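Local coordinates for protein probable glutamine synthetase (Pseudomonas aeruginosa, PDB 4HPP) that is a probable glutamine synthetase, whose catalytic domain holds a magnesium ion and a glutamic acid, at residues Leu167-Met176 against Tyr186-Gln194. Numbering follows the deposited sequence.
Sequences LAQAGTEPEM and YEVTCRPAQ. With MG (magnesium ion), chain B.
Backbone bonds join Thr189 of strand 186-190 to Glu175 and Met176 of strand 174-176, antiparallel partners in a beta hairpin. Thr189 O accepts Glu175 N at 2.9 Å and, more weakly, Met176 N at 3.3 Å; two consecutive residues set against one make a classic beta bulge. The return bond, Thr189 N to Met176 O, measures 3.1 Å, and Arg191 N to Glu173 O continues the ladder just beyond the strand.

The same two residues, Arg191 and Glu173, also form a salt bridge. Arg191 turns its guanidinium edge to the acid, and NE and NH2 each stand 3.0 Å from Glu173 OE2, which lies within 5° of the guanidinium plane. The two planes are nearly perpendicular (87°): NE meets OE2 from above the carboxylate, NH2 from the syn side but tilted well out of that plane, both over one face. The bend at chi3 of Arg191 (13°) turns the chain toward the acid. Glu173 OE1 has a second salt bridge, to Arg201, which probably helps hold the carboxylate's rotation.

On the helix side, Leu167 CD1 meets Val188 CG2 tip to tip at 3.6 Å, while Pro174 CB packs 4.4 Å from Cys190 SG. Gly171 ends helix 159-169 in a Schellman motif, with positive phi and bonds back into the last turn (Thr172 N to Leu167 O, Gly171 N to Ala168 O).

Glu187 OE2 binds the magnesium ion at 2.5 Å, alongside Glu133 and Glu180. Strand 185-194 is flanked by 174-179 and by 124-137, which pairs with Tyr186 and Ala193; Val205 of helix 196-216 packs against Leu167 and Cys190.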
loop_
_atom_site.group_PDB
_atom_site.type_symbol
_atom_site.label_atom_id
_atom_site.label_comp_id
_atom_site.label_asym_id
_atom_site.label_seq_id
_atom_site.Cartn_x
_atom_site.Cartn_y
_atom_site.Cartn_z
ATOM N N LEU A 167 -28.850 -9.052 -12.437
ATOM C CA LEU A 167 -29.807 -9.824 -13.207
ATOM C C LEU A 167 -31.181 -9.105 -13.184
ATOM O O LEU A 167 -31.799 -8.958 -14.256
ATOM C CB LEU A 167 -29.881 -11.279 -12.751
ATOM C CG LEU A 167 -28.599 -12.153 -12.837
ATOM C CD1 LEU A 167 -28.703 -13.370 -11.924
ATOM C CD2 LEU A 167 -28.201 -12.610 -14.250
ATOM N N ALA A 168 -31.641 -8.611 -12.019
ATOM C CA ALA A 168 -32.895 -7.753 -12.030
ATOM C C ALA A 168 -32.849 -6.599 -13.013
ATOM O O ALA A 168 -33.773 -6.486 -13.886
ATOM C CB ALA A 168 -33.327 -7.257 -10.653
ATOM N N GLN A 169 -31.776 -5.791 -12.924
ATOM C CA GLN A 169 -31.609 -4.713 -13.894
ATOM C C GLN A 169 -31.590 -5.232 -15.295
ATOM O O GLN A 169 -32.015 -4.559 -16.171
ATOM C CB GLN A 169 -30.307 -3.937 -13.716
ATOM C CG GLN A 169 -30.092 -3.208 -12.399
ATOM C CD GLN A 169 -28.699 -2.717 -12.312
ATOM O OE1 GLN A 169 -28.219 -2.040 -13.249
ATOM N NE2 GLN A 169 -27.949 -3.179 -11.261
ATOM N N ALA A 170 -31.102 -6.442 -15.527
ATOM C CA ALA A 170 -30.982 -6.912 -16.897
ATOM C C ALA A 170 -32.315 -7.469 -17.373
ATOM O O ALA A 170 -32.425 -7.965 -18.478
ATOM C CB ALA A 170 -29.920 -7.955 -16.974
ATOM N N GLY A 171 -33.358 -7.367 -16.546
ATOM C CA GLY A 171 -34.669 -7.928 -16.929
ATOM C C GLY A 171 -34.743 -9.452 -16.969
ATOM O O GLY A 171 -35.626 -10.032 -17.636
ATOM N N THR A 172 -33.843 -10.126 -16.257
ATOM C CA THR A 172 -33.915 -11.605 -16.212
ATOM C C THR A 172 -34.984 -12.130 -15.182
ATOM O O THR A 172 -35.343 -13.315 -15.157
ATOM C CB THR A 172 -32.538 -12.293 -15.997
ATOM O OG1 THR A 172 -31.942 -11.822 -14.769
ATOM C CG2 THR A 172 -31.629 -12.000 -17.120
ATOM N N GLU A 173 -35.511 -11.264 -14.344
ATOM C CA GLU A 173 -36.335 -11.768 -13.218
ATOM C C GLU A 173 -35.609 -12.819 -12.341
ATOM O O GLU A 173 -36.089 -13.936 -12.105
ATOM C CB GLU A 173 -37.669 -12.285 -13.730
ATOM C CG GLU A 173 -38.447 -11.226 -14.525
ATOM C CD GLU A 173 -39.730 -11.772 -15.102
ATOM O OE1 GLU A 173 -39.656 -12.664 -16.018
ATOM O OE2 GLU A 173 -40.808 -11.320 -14.634
ATOM N N PRO A 174 -34.434 -12.457 -11.824
ATOM C CA PRO A 174 -33.811 -13.407 -10.913
ATOM C C PRO A 174 -34.836 -13.858 -9.826
ATOM O O PRO A 174 -35.718 -13.096 -9.447
ATOM C CB PRO A 174 -32.676 -12.585 -10.315
ATOM C CG PRO A 174 -33.138 -11.145 -10.435
ATOM C CD PRO A 174 -33.843 -11.116 -11.739
ATOM N N GLU A 175 -34.736 -15.068 -9.321
ATOM C CA GLU A 175 -35.652 -15.465 -8.275
ATOM C C GLU A 175 -35.016 -16.287 -7.114
ATOM O O GLU A 175 -35.462 -16.168 -5.990
ATOM C CB GLU A 175 -36.857 -16.189 -8.903
ATOM C CG GLU A 175 -37.079 -17.650 -8.505
ATOM C CD GLU A 175 -38.102 -18.367 -9.405
ATOM O OE1 GLU A 175 -37.832 -19.509 -9.896
ATOM O OE2 GLU A 175 -39.171 -17.764 -9.640
ATOM N N MET A 176 -33.980 -17.103 -7.379
ATOM C CA MET A 176 -33.343 -17.932 -6.357
ATOM C C MET A 176 -31.821 -17.812 -6.514
ATOM O O MET A 176 -31.337 -17.777 -7.632
ATOM C CB MET A 176 -33.770 -19.363 -6.572
ATOM C CG MET A 176 -34.228 -20.154 -5.373
ATOM S SD MET A 176 -35.648 -19.477 -4.483
ATOM C CE MET A 176 -35.110 -20.067 -2.885
ATOM N N TYR A 186 -22.265 -22.285 -7.077
ATOM C CA TYR A 186 -23.524 -21.549 -6.864
ATOM C C TYR A 186 -24.520 -21.763 -7.999
ATOM O O TYR A 186 -24.168 -22.213 -9.075
ATOM C CB TYR A 186 -23.254 -20.067 -6.715
ATOM C CG TYR A 186 -22.333 -19.845 -5.546
ATOM C CD1 TYR A 186 -22.870 -19.625 -4.271
ATOM C CD2 TYR A 186 -20.924 -19.963 -5.684
ATOM C CE1 TYR A 186 -22.076 -19.468 -3.183
ATOM C CE2 TYR A 186 -20.115 -19.779 -4.580
ATOM C CZ TYR A 186 -20.707 -19.536 -3.330
ATOM O OH TYR A 186 -19.964 -19.361 -2.187
ATOM N N GLU A 187 -25.784 -21.498 -7.707
ATOM C CA GLU A 187 -26.836 -21.602 -8.686
ATOM C C GLU A 187 -27.753 -20.386 -8.590
ATOM O O GLU A 187 -28.169 -19.964 -7.506
ATOM C CB GLU A 187 -27.626 -22.878 -8.491
ATOM C CG GLU A 187 -28.587 -23.168 -9.648
ATOM C CD GLU A 187 -29.514 -24.369 -9.408
ATOM O OE1 GLU A 187 -30.387 -24.647 -10.258
ATOM O OE2 GLU A 187 -29.372 -25.059 -8.392
ATOM N N VAL A 188 -28.038 -19.816 -9.742
ATOM C CA VAL A 188 -29.069 -18.813 -9.819
ATOM C C VAL A 188 -30.176 -19.254 -10.812
ATOM O O VAL A 188 -29.890 -19.838 -11.863
ATOM C CB VAL A 188 -28.494 -17.424 -10.103
ATOM C CG1 VAL A 188 -27.660 -17.414 -11.384
ATOM C CG2 VAL A 188 -29.625 -16.399 -10.169
ATOM N N THR A 189 -31.431 -19.040 -10.419
ATOM C CA THR A 189 -32.571 -19.438 -11.215
ATOM C C THR A 189 -33.391 -18.161 -11.426
ATOM O O THR A 189 -33.327 -17.172 -10.644
ATOM C CB THR A 189 -33.450 -20.511 -10.524
ATOM O OG1 THR A 189 -33.878 -20.006 -9.277
ATOM C CG2 THR A 189 -32.747 -21.812 -10.221
ATOM N N CYS A 190 -34.161 -18.179 -12.497
ATOM C CA CYS A 190 -35.000 -17.063 -12.833
ATOM C C CYS A 190 -36.389 -17.530 -13.200
ATOM O O CYS A 190 -36.638 -18.733 -13.387
ATOM C CB CYS A 190 -34.410 -16.309 -14.007
ATOM S SG CYS A 190 -32.833 -15.531 -13.639
ATOM N N ARG A 191 -37.287 -16.554 -13.339
ATOM C CA ARG A 191 -38.650 -16.823 -13.691
ATOM C C ARG A 191 -38.713 -17.314 -15.150
ATOM O O ARG A 191 -37.950 -16.887 -15.982
ATOM C CB ARG A 191 -39.447 -15.546 -13.434
ATOM C CG ARG A 191 -39.718 -15.326 -11.929
ATOM C CD ARG A 191 -40.603 -14.123 -11.599
ATOM N NE ARG A 191 -41.277 -13.599 -12.805
ATOM C CZ ARG A 191 -42.289 -14.188 -13.471
ATOM N NH1 ARG A 191 -42.793 -15.364 -13.056
ATOM N NH2 ARG A 191 -42.789 -13.596 -14.575
ATOM N N PRO A 192 -39.638 -18.204 -15.487
ATOM C CA PRO A 192 -39.705 -18.655 -16.908
ATOM C C PRO A 192 -39.994 -17.515 -17.921
ATOM O O PRO A 192 -40.511 -16.472 -17.529
ATOM C CB PRO A 192 -40.912 -19.590 -16.888
ATOM C CG PRO A 192 -41.345 -19.738 -15.440
ATOM C CD PRO A 192 -40.868 -18.520 -14.733
ATOM N N ALA A 193 -39.689 -17.689 -19.204
ATOM C CA ALA A 193 -40.042 -16.678 -20.278
ATOM C C ALA A 193 -40.637 -17.419 -21.475
ATOM O O ALA A 193 -40.443 -18.613 -21.577
ATOM C CB ALA A 193 -38.824 -15.851 -20.753
ATOM N N GLN A 194 -41.328 -16.733 -22.391
ATOM C CA GLN A 194 -41.959 -17.456 -23.481
ATOM C C GLN A 194 -41.092 -17.481 -24.718
ATOM O O GLN A 194 -40.532 -16.501 -25.070
ATOM C CB GLN A 194 -43.319 -16.870 -23.786
ATOM C CG GLN A 194 -44.181 -17.756 -24.684
ATOM C CD GLN A 194 -45.488 -17.075 -25.096
ATOM O OE1 GLN A 194 -46.281 -17.615 -25.878
ATOM N NE2 GLN A 194 -45.708 -15.883 -24.580
HETATM MG MG MG B . -29.026 -27.499 -8.920
#